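Local atomic coordinates of KLLA0F20702p (Kluyveromyces lactis, PDB entry 5Y5A), a protein that is the yeast telomerase protein Est1, represented by its N-terminal two-thirds, and probably helps recruit telomerase to telomeres by associating with Cdc13. Residues Ser13-Gln18 with Lys87-Pro92; Lys289-Leu294 with Lys331-Ser336; Met360-Leu365 with Tyr422-Arg427. All blocks are in the same frame, centred on the assembly; numbering follows the deposited sequence.

Contact 1 of 3, residues Ser13-Gln18 with Lys87-Pro92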
loop_
_atom_site.group_PDB
_atom_site.type_symbol
_atom_site.label_atom_id
_atom_site.label_comp_id
_atom_site.label_asym_id
_atom_site.label_seq_id
_atom_site.Cartn_x
_atom_site.Cartn_y
_atom_site.Cartn_z
ATOM N N SER A 13 2.809 -5.475 31.256
ATOM C CA SER A 13 1.461 -5.677 31.757
ATOM C C SER A 13 1.267 -4.843 33.020
ATOM O O SER A 13 0.209 -4.249 33.233
ATOM C CB SER A 13 1.205 -7.157 32.038
ATOM O OG SER A 13 -0.001 -7.335 32.757
ATOM N N GLY A 14 2.311 -4.790 33.842
ATOM C CA GLY A 14 2.303 -4.002 35.059
ATOM C C GLY A 14 2.209 -2.510 34.810
ATOM O O GLY A 14 1.579 -1.788 35.580
ATOM N N PHE A 15 2.840 -2.039 33.740
ATOM C CA PHE A 15 2.742 -0.634 33.371
ATOM C C PHE A 15 1.296 -0.301 33.065
ATOM O O PHE A 15 0.762 0.708 33.528
ATOM C CB PHE A 15 3.618 -0.313 32.159
ATOM C CG PHE A 15 5.086 -0.444 32.421
ATOM C CD1 PHE A 15 5.581 -0.369 33.706
ATOM C CD2 PHE A 15 5.971 -0.644 31.377
ATOM C CE1 PHE A 15 6.930 -0.491 33.948
ATOM C CE2 PHE A 15 7.324 -0.767 31.617
ATOM C CZ PHE A 15 7.802 -0.692 32.901
ATOM N N GLN A 16 0.674 -1.170 32.273
ATOM C CA GLN A 16 -0.715 -1.007 31.876
ATOM C C GLN A 16 -1.621 -0.904 33.098
ATOM O O GLN A 16 -2.373 0.061 33.238
ATOM C CB GLN A 16 -1.150 -2.169 30.982
ATOM C CG GLN A 16 -2.555 -2.045 30.422
ATOM C CD GLN A 16 -2.840 -3.073 29.350
ATOM O OE1 GLN A 16 -1.939 -3.492 28.624
ATOM N NE2 GLN A 16 -4.096 -3.490 29.243
ATOM N N LYS A 17 -1.523 -1.885 33.994
ATOM C CA LYS A 17 -2.371 -1.928 35.184
ATOM C C LYS A 17 -2.162 -0.713 36.080
ATOM O O LYS A 17 -3.109 -0.203 36.674
ATOM C CB LYS A 17 -2.119 -3.216 35.974
ATOM C CG LYS A 17 -2.417 -4.478 35.175
ATOM C CD LYS A 17 -2.429 -5.736 36.033
ATOM C CE LYS A 17 -2.785 -6.950 35.180
ATOM N NZ LYS A 17 -2.917 -8.203 35.969
ATOM N N GLN A 18 -0.918 -0.250 36.169
ATOM C CA GLN A 18 -0.605 0.965 36.910
ATOM C C GLN A 18 -1.346 2.175 36.343
ATOM O O GLN A 18 -1.943 2.953 37.086
ATOM C CB GLN A 18 0.903 1.226 36.902
ATOM C CG GLN A 18 1.688 0.371 37.885
ATOM C CD GLN A 18 3.160 0.738 37.944
ATOM O OE1 GLN A 18 3.675 1.435 37.069
ATOM N NE2 GLN A 18 3.845 0.272 38.984
ATOM N N LYS A 87 1.349 -1.031 22.943
ATOM C CA LYS A 87 0.225 -1.866 23.356
ATOM C C LYS A 87 -0.211 -1.655 24.802
ATOM O O LYS A 87 -1.403 -1.575 25.085
ATOM C CB LYS A 87 0.574 -3.340 23.149
ATOM C CG LYS A 87 -0.562 -4.299 23.439
ATOM C CD LYS A 87 -0.102 -5.729 23.241
ATOM C CE LYS A 87 -1.189 -6.721 23.601
ATOM N NZ LYS A 87 -0.701 -8.127 23.495
ATOM N N HIS A 88 0.753 -1.565 25.712
ATOM C CA HIS A 88 0.448 -1.588 27.137
ATOM C C HIS A 88 0.486 -0.218 27.806
ATOM O O HIS A 88 -0.108 -0.021 28.867
ATOM C CB HIS A 88 1.411 -2.529 27.854
ATOM C CG HIS A 88 1.285 -3.956 27.423
ATOM N ND1 HIS A 88 0.237 -4.760 27.815
ATOM C CD2 HIS A 88 2.071 -4.720 26.630
ATOM C CE1 HIS A 88 0.385 -5.961 27.283
ATOM N NE2 HIS A 88 1.488 -5.963 26.560
ATOM N N VAL A 89 1.187 0.727 27.192
ATOM C CA VAL A 89 1.340 2.045 27.794
ATOM C C VAL A 89 0.620 3.129 27.001
ATOM O O VAL A 89 -0.213 3.851 27.542
ATOM C CB VAL A 89 2.821 2.435 27.920
ATOM C CG1 VAL A 89 2.950 3.795 28.577
ATOM C CG2 VAL A 89 3.580 1.378 28.701
ATOM N N HIS A 90 0.982 3.284 25.744
ATOM C CA HIS A 90 0.423 4.331 24.925
ATOM C C HIS A 90 -0.951 4.093 24.374
ATOM O O HIS A 90 -1.807 4.936 24.502
ATOM C CB HIS A 90 1.362 4.659 23.790
ATOM C CG HIS A 90 2.645 5.258 24.237
ATOM N ND1 HIS A 90 3.717 5.426 23.398
ATOM C CD2 HIS A 90 3.033 5.727 25.440
ATOM C CE1 HIS A 90 4.711 5.976 24.063
ATOM N NE2 HIS A 90 4.322 6.167 25.306
ATOM N N TYR A 91 -1.164 2.965 23.735
ATOM C CA TYR A 91 -2.493 2.683 23.189
ATOM C C TYR A 91 -3.616 2.801 24.231
ATOM O O TYR A 91 -4.646 3.409 23.940
ATOM C CB TYR A 91 -2.565 1.295 22.541
ATOM C CG TYR A 91 -3.955 0.994 22.031
ATOM C CD1 TYR A 91 -4.399 1.520 20.824
ATOM C CD2 TYR A 91 -4.837 0.217 22.773
ATOM C CE1 TYR A 91 -5.676 1.265 20.361
ATOM C CE2 TYR A 91 -6.116 -0.042 22.317
ATOM C CZ TYR A 91 -6.530 0.482 21.113
ATOM O OH TYR A 91 -7.801 0.222 20.659
ATOM N N PRO A 92 -3.437 2.216 25.435
ATOM C CA PRO A 92 -4.543 2.333 26.394
ATOM C C PRO A 92 -4.832 3.773 26.813
ATOM O O PRO A 92 -5.983 4.101 27.101
ATOM C CB PRO A 92 -4.060 1.506 27.591
ATOM C CG PRO A 92 -2.588 1.431 27.441
ATOM C CD PRO A 92 -2.352 1.373 25.972
#
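Lys87 O lies 4.1 Å from Gln16 OE1, at the start of this helix-helix contact. Lys87 CG lies over one face of the His88 imidazole, and Ser13 N over the opposite face. Between these covers, His88 makes the one hydrogen bond of the interface: ND1 donates to Gln16 OE1 over 2.6 Å. The donor approaches nearly along the C=O axis, at a C=O...N angle of 161°, and the oxygen is tilted somewhat out of the imidazole plane. Gln16 reaches it with CG anti to the backbone N (chi1 -176°) and an extended chain, which carries the amide across to the neighbouring helix. On the way, Gln16 CB passes 3.2 Å from His88 O. Val89 follows with apolar chemistry, its CG2 lying 3.8 Å from Phe15 CB. The Phe15 ring itself continues onto Ile41, Ile45 and Met48 of helix 33-53, while His90 is hydrogen-bonded to Tyr134 and His42. At the end of the segment, Pro92 has no N-H to give, so the carbonyl of His88 cannot receive the usual bond from four residues on; a wider pi-type turn at 87-90 and a kink accompany the proline. The segment axes come within 7.9 Å and run in the same general direction, 33° apart. A polar pair beside an apolar one thus joins helices 7-21 and 78-105 in the helical N-terminal part of the chain, consistent with the TPR clan.

Contact 2 of 3, residues Lys289-Leu294 with Lys331-Ser336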
loop_
_atom_site.group_PDB
_atom_site.type_symbol
_atom_site.label_atom_id
_atom_site.label_comp_id
_atom_site.label_asym_id
_atom_site.label_seq_id
_atom_site.Cartn_x
_atom_site.Cartn_y
_atom_site.Cartn_z
ATOM N N LYS A 289 -20.709 4.473 6.178
ATOM C CA LYS A 289 -20.159 5.729 5.698
ATOM C C LYS A 289 -19.928 5.686 4.196
ATOM O O LYS A 289 -20.198 6.663 3.500
ATOM C CB LYS A 289 -18.859 6.053 6.424
ATOM C CG LYS A 289 -19.078 6.483 7.860
ATOM C CD LYS A 289 -17.765 6.690 8.575
ATOM C CE LYS A 289 -18.002 7.245 9.963
ATOM N NZ LYS A 289 -16.716 7.389 10.682
ATOM N N LEU A 290 -19.431 4.553 3.702
ATOM C CA LEU A 290 -19.232 4.368 2.268
ATOM C C LEU A 290 -20.539 4.597 1.527
ATOM O O LEU A 290 -20.574 5.262 0.490
ATOM C CB LEU A 290 -18.690 2.965 1.959
ATOM C CG LEU A 290 -18.627 2.560 0.480
ATOM C CD1 LEU A 290 -17.776 3.545 -0.351
ATOM C CD2 LEU A 290 -18.083 1.145 0.348
ATOM N N LEU A 291 -21.616 4.047 2.065
ATOM C CA LEU A 291 -22.920 4.189 1.431
ATOM C C LEU A 291 -23.380 5.654 1.415
ATOM O O LEU A 291 -24.006 6.103 0.454
ATOM C CB LEU A 291 -23.947 3.292 2.131
ATOM C CG LEU A 291 -24.144 1.950 1.411
ATOM C CD1 LEU A 291 -22.815 1.264 1.137
ATOM C CD2 LEU A 291 -25.081 1.022 2.168
ATOM N N ASN A 292 -23.046 6.398 2.468
ATOM C CA ASN A 292 -23.343 7.826 2.517
ATOM C C ASN A 292 -22.576 8.603 1.454
ATOM O O ASN A 292 -23.127 9.505 0.821
ATOM C CB ASN A 292 -23.038 8.389 3.900
ATOM C CG ASN A 292 -24.032 7.929 4.942
ATOM O OD1 ASN A 292 -25.128 7.481 4.610
ATOM N ND2 ASN A 292 -23.662 8.050 6.212
ATOM N N SER A 293 -21.309 8.246 1.267
ATOM C CA SER A 293 -20.482 8.836 0.227
ATOM C C SER A 293 -21.059 8.554 -1.151
ATOM O O SER A 293 -21.122 9.442 -2.001
ATOM C CB SER A 293 -19.050 8.299 0.303
ATOM O OG SER A 293 -18.356 8.866 1.392
ATOM N N LEU A 294 -21.474 7.311 -1.370
ATOM C CA LEU A 294 -22.088 6.948 -2.629
ATOM C C LEU A 294 -23.378 7.759 -2.834
ATOM O O LEU A 294 -23.702 8.119 -3.964
ATOM C CB LEU A 294 -22.342 5.437 -2.687
ATOM C CG LEU A 294 -21.057 4.596 -2.671
ATOM C CD1 LEU A 294 -21.339 3.110 -2.492
ATOM C CD2 LEU A 294 -20.220 4.824 -3.940
ATOM N N LYS A 331 -26.100 -7.117 -2.366
ATOM C CA LYS A 331 -27.411 -7.355 -2.957
ATOM C C LYS A 331 -28.502 -6.772 -2.065
ATOM O O LYS A 331 -29.653 -6.652 -2.480
ATOM C CB LYS A 331 -27.655 -8.853 -3.172
ATOM C CG LYS A 331 -26.847 -9.472 -4.297
ATOM C CD LYS A 331 -27.025 -10.990 -4.349
ATOM C CE LYS A 331 -26.159 -11.616 -5.444
ATOM N NZ LYS A 331 -26.261 -13.106 -5.478
ATOM N N ASN A 332 -28.130 -6.398 -0.843
ATOM C CA ASN A 332 -29.107 -6.015 0.173
ATOM C C ASN A 332 -29.065 -4.558 0.632
ATOM O O ASN A 332 -29.550 -4.246 1.719
ATOM C CB ASN A 332 -28.944 -6.909 1.409
ATOM C CG ASN A 332 -29.435 -8.331 1.182
ATOM O OD1 ASN A 332 -30.392 -8.561 0.442
ATOM N ND2 ASN A 332 -28.784 -9.293 1.830
ATOM N N ASN A 333 -28.493 -3.663 -0.170
ATOM C CA ASN A 333 -28.482 -2.258 0.228
ATOM C C ASN A 333 -29.103 -1.350 -0.825
ATOM O O ASN A 333 -29.419 -1.787 -1.933
ATOM C CB ASN A 333 -27.055 -1.797 0.567
ATOM C CG ASN A 333 -26.158 -1.691 -0.649
ATOM O OD1 ASN A 333 -26.315 -0.788 -1.468
ATOM N ND2 ASN A 333 -25.185 -2.597 -0.755
ATOM N N ARG A 334 -29.276 -0.082 -0.468
ATOM C CA ARG A 334 -29.970 0.884 -1.320
ATOM C C ARG A 334 -29.252 1.155 -2.647
ATOM O O ARG A 334 -29.853 1.681 -3.578
ATOM C CB ARG A 334 -30.177 2.202 -0.562
ATOM C CG ARG A 334 -28.898 2.883 -0.066
ATOM C CD ARG A 334 -29.279 4.003 0.876
ATOM N NE ARG A 334 -28.167 4.847 1.297
ATOM C CZ ARG A 334 -27.476 4.672 2.418
ATOM N NH1 ARG A 334 -27.759 3.657 3.223
ATOM N NH2 ARG A 334 -26.494 5.507 2.730
ATOM N N HIS A 335 -27.978 0.780 -2.730
ATOM C CA HIS A 335 -27.203 0.968 -3.952
ATOM C C HIS A 335 -27.077 -0.320 -4.757
ATOM O O HIS A 335 -26.427 -0.342 -5.802
ATOM C CB HIS A 335 -25.805 1.501 -3.625
ATOM C CG HIS A 335 -25.802 2.885 -3.054
ATOM N ND1 HIS A 335 -26.095 4.000 -3.808
ATOM C CD2 HIS A 335 -25.536 3.334 -1.804
ATOM C CE1 HIS A 335 -26.012 5.078 -3.046
ATOM N NE2 HIS A 335 -25.674 4.701 -1.826
ATOM N N SER A 336 -27.703 -1.387 -4.270
ATOM C CA SER A 336 -27.548 -2.706 -4.870
ATOM C C SER A 336 -27.988 -2.745 -6.321
ATOM O O SER A 336 -27.339 -3.378 -7.143
ATOM C CB SER A 336 -28.327 -3.755 -4.069
ATOM O OG SER A 336 -27.782 -3.912 -2.768
#
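Leu291 and His335 lie alongside each other, pointing opposite ways, so that the imidazole meets both the leucine side chain and its carbonyl. His335 NE2 donates to a lone pair of Leu291 O, in the carbonyl plane, over 3.2 Å, although the oxygen lies 22° out of the ring plane. Leu294 approaches from another direction: its CB sits over the ring face, 3.8 Å from the centroid, as a CH-pi contact. With ND1 bonded to Arg338 and NE2 also weakly to Asp295, the ring is gripped on both nitrogens. Arg334 lies across Leu291 instead. Its chain, extended from CG to NE, brings one guanidinium face over Leu291, with NH2 3.4 Å from CB, and the same NH2 comes within 3.0 Å of Asn292 OD1 at the edge. Its strongest partner, however, is Asp295, through a salt bridge. The loop itself is held by two short bonds: Asn333 OD1 accepts from His335 N at 2.6 Å, and Ser336 OG accepts from Asn333 N at 2.7 Å. Trp330 packs on the leucines alongside. The result is a type I beta turn combined with an Asx turn, docked on helix 285-298 just ahead of helix 339-379.

Contact 3 of 3, residues Met360-Leu365 with Tyr422-Arg427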
loop_
_atom_site.group_PDB
_atom_site.type_symbol
_atom_site.label_atom_id
_atom_site.label_comp_id
_atom_site.label_asym_id
_atom_site.label_seq_id
_atom_site.Cartn_x
_atom_site.Cartn_y
_atom_site.Cartn_z
ATOM N N MET A 360 -4.984 8.066 -9.965
ATOM C CA MET A 360 -6.050 7.334 -9.286
ATOM C C MET A 360 -6.391 6.059 -10.063
ATOM O O MET A 360 -6.790 5.039 -9.482
ATOM C CB MET A 360 -7.297 8.226 -9.114
ATOM C CG MET A 360 -8.457 7.540 -8.378
ATOM S SD MET A 360 -8.022 6.996 -6.689
ATOM C CE MET A 360 -7.812 8.599 -5.927
ATOM N N ILE A 361 -6.226 6.105 -11.380
ATOM C CA ILE A 361 -6.510 4.927 -12.196
ATOM C C ILE A 361 -5.469 3.860 -11.910
ATOM O O ILE A 361 -5.767 2.667 -11.831
ATOM C CB ILE A 361 -6.537 5.276 -13.700
ATOM C CG1 ILE A 361 -7.791 6.104 -14.012
ATOM C CG2 ILE A 361 -6.496 4.011 -14.541
ATOM C CD1 ILE A 361 -7.782 6.781 -15.366
ATOM N N PHE A 362 -4.241 4.320 -11.723
ATOM C CA PHE A 362 -3.135 3.464 -11.355
ATOM C C PHE A 362 -3.440 2.777 -10.024
ATOM O O PHE A 362 -3.283 1.561 -9.882
ATOM C CB PHE A 362 -1.862 4.313 -11.276
ATOM C CG PHE A 362 -0.600 3.528 -11.054
ATOM C CD1 PHE A 362 0.095 2.992 -12.121
ATOM C CD2 PHE A 362 -0.080 3.370 -9.780
ATOM C CE1 PHE A 362 1.273 2.281 -11.924
ATOM C CE2 PHE A 362 1.102 2.667 -9.581
ATOM C CZ PHE A 362 1.773 2.123 -10.654
ATOM N N GLN A 363 -3.882 3.558 -9.045
ATOM C CA GLN A 363 -4.216 3.003 -7.734
ATOM C C GLN A 363 -5.329 1.967 -7.851
ATOM O O GLN A 363 -5.264 0.909 -7.232
ATOM C CB GLN A 363 -4.631 4.106 -6.758
ATOM C CG GLN A 363 -4.753 3.599 -5.323
ATOM C CD GLN A 363 -4.945 4.715 -4.319
ATOM O OE1 GLN A 363 -3.972 5.253 -3.780
ATOM N NE2 GLN A 363 -6.201 5.072 -4.063
ATOM N N ASP A 364 -6.333 2.272 -8.671
ATOM C CA ASP A 364 -7.453 1.369 -8.899
ATOM C C ASP A 364 -6.993 0.008 -9.424
ATOM O O ASP A 364 -7.517 -1.025 -9.019
ATOM C CB ASP A 364 -8.449 1.989 -9.887
ATOM C CG ASP A 364 -9.379 3.003 -9.236
ATOM O OD1 ASP A 364 -9.162 3.372 -8.058
ATOM O OD2 ASP A 364 -10.331 3.441 -9.924
ATOM N N LEU A 365 -6.016 0.028 -10.331
ATOM C CA LEU A 365 -5.450 -1.194 -10.896
ATOM C C LEU A 365 -4.832 -2.076 -9.816
ATOM O O LEU A 365 -5.139 -3.263 -9.721
ATOM C CB LEU A 365 -4.403 -0.852 -11.962
ATOM C CG LEU A 365 -3.570 -2.029 -12.470
ATOM C CD1 LEU A 365 -4.397 -2.956 -13.350
ATOM C CD2 LEU A 365 -2.323 -1.544 -13.214
ATOM N N TYR A 422 1.503 5.094 -17.486
ATOM C CA TYR A 422 0.944 4.405 -18.645
ATOM C C TYR A 422 1.621 3.066 -18.915
ATOM O O TYR A 422 0.951 2.037 -18.958
ATOM C CB TYR A 422 1.016 5.314 -19.866
ATOM C CG TYR A 422 0.078 6.479 -19.714
ATOM C CD1 TYR A 422 -1.297 6.272 -19.675
ATOM C CD2 TYR A 422 0.552 7.770 -19.564
ATOM C CE1 TYR A 422 -2.172 7.317 -19.525
ATOM C CE2 TYR A 422 -0.328 8.837 -19.403
ATOM C CZ TYR A 422 -1.692 8.597 -19.385
ATOM O OH TYR A 422 -2.591 9.636 -19.232
ATOM N N LEU A 423 2.942 3.065 -19.056
ATOM C CA LEU A 423 3.656 1.813 -19.290
ATOM C C LEU A 423 3.895 1.040 -17.983
ATOM O O LEU A 423 4.058 -0.177 -17.999
ATOM C CB LEU A 423 4.977 2.085 -20.010
ATOM C CG LEU A 423 4.855 2.573 -21.468
ATOM C CD1 LEU A 423 6.206 2.555 -22.158
ATOM C CD2 LEU A 423 3.854 1.732 -22.259
ATOM N N ALA A 424 3.899 1.744 -16.855
ATOM C CA ALA A 424 4.024 1.087 -15.548
ATOM C C ALA A 424 2.848 0.158 -15.282
ATOM O O ALA A 424 3.015 -0.914 -14.713
ATOM C CB ALA A 424 4.135 2.115 -14.433
ATOM N N MET A 425 1.658 0.569 -15.702
ATOM C CA MET A 425 0.467 -0.260 -15.542
ATOM C C MET A 425 0.587 -1.547 -16.354
ATOM O O MET A 425 0.211 -2.621 -15.885
ATOM C CB MET A 425 -0.799 0.516 -15.949
ATOM C CG MET A 425 -1.265 1.521 -14.889
ATOM S SD MET A 425 -2.861 2.305 -15.222
ATOM C CE MET A 425 -2.537 3.111 -16.786
ATOM N N ALA A 426 1.125 -1.445 -17.565
ATOM C CA ALA A 426 1.361 -2.647 -18.365
ATOM C C ALA A 426 2.377 -3.580 -17.691
ATOM O O ALA A 426 2.205 -4.800 -17.725
ATOM C CB ALA A 426 1.822 -2.273 -19.777
ATOM N N ARG A 427 3.427 -3.019 -17.085
ATOM C CA ARG A 427 4.439 -3.836 -16.402
ATOM C C ARG A 427 3.813 -4.621 -15.261
ATOM O O ARG A 427 4.102 -5.795 -15.050
ATOM C CB ARG A 427 5.574 -2.980 -15.836
ATOM C CG ARG A 427 6.581 -2.465 -16.837
ATOM C CD ARG A 427 7.723 -1.788 -16.103
ATOM N NE ARG A 427 8.454 -2.721 -15.247
ATOM C CZ ARG A 427 9.078 -2.368 -14.127
ATOM N NH1 ARG A 427 9.728 -3.276 -13.408
ATOM N NH2 ARG A 427 9.049 -1.103 -13.721
#
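Among the backbone hydrogen bonds within the two segments the shortest, from Asp364 N to Met360 O at 2.9 Å, closes the turn that holds Ile361 and Phe362, with Leu365 just after it; all three meet Met425, and between the two segments themselves the chemistry is wholly apolar. Met425 is the centre of the arrangement. With CG anti to its own carbonyl carbon and the chain bent at its end (chi3 -60°), it pushes its thioether in among the three side chains. Its CG lies 3.4 Å from Phe362 CD1 and, on another side, 3.6 Å from Leu365 CD2. Farther out, Met425 SD reaches the opposing helix surface, 4.0 Å from Phe362 CA and 4.1 Å from Ile361 CG2. Phe362 replies by running alongside in the reverse direction: chi1 of -173° sets CG anti to the backbone N, and the ring extends to the other helix, where CE1 meets Ala424 CB at 3.8 Å. Both Met425 and Ala424 approach the ring obliquely. These two long side chains bridge segment axes 10.6 Å apart and only 4° from parallel. Ile358 also touches Met425, so a single methionine is ringed by residues at positions i, i+3, i+4 and i+7 of helix 339-379. Leu405 of helix 385-410 reaches both Ile361 and Met425, while Phe402 touches Leu365. Met425 in its four-residue pocket fits knobs-into-holes packing, and parallel helices with the intervening helix against both are consistent with the TPR clan, to which the Est1 DNA/RNA binding domain belongs.

How the contacts relate
The three contacts follow one another along the chain and share no helix pair, though helix 339-379, which carries one side of contact 3, begins just after the loop of contact 2. Contact 3 is fully buried, its centre about 14 Å from the centre of the chain, and relies on apolar side chains alone. Contacts 1 and 2 lie farther out, with centres about 30 and 25 Å from it, are partly buried, and each adds a histidine hydrogen bond: to a side-chain amide between helices in contact 1, to a backbone carbonyl between loop and helix in contact 2. Contacts 2 and 3 both belong to the Est1 DNA/RNA binding domain; contact 1 lies across the chain centre from contact 3.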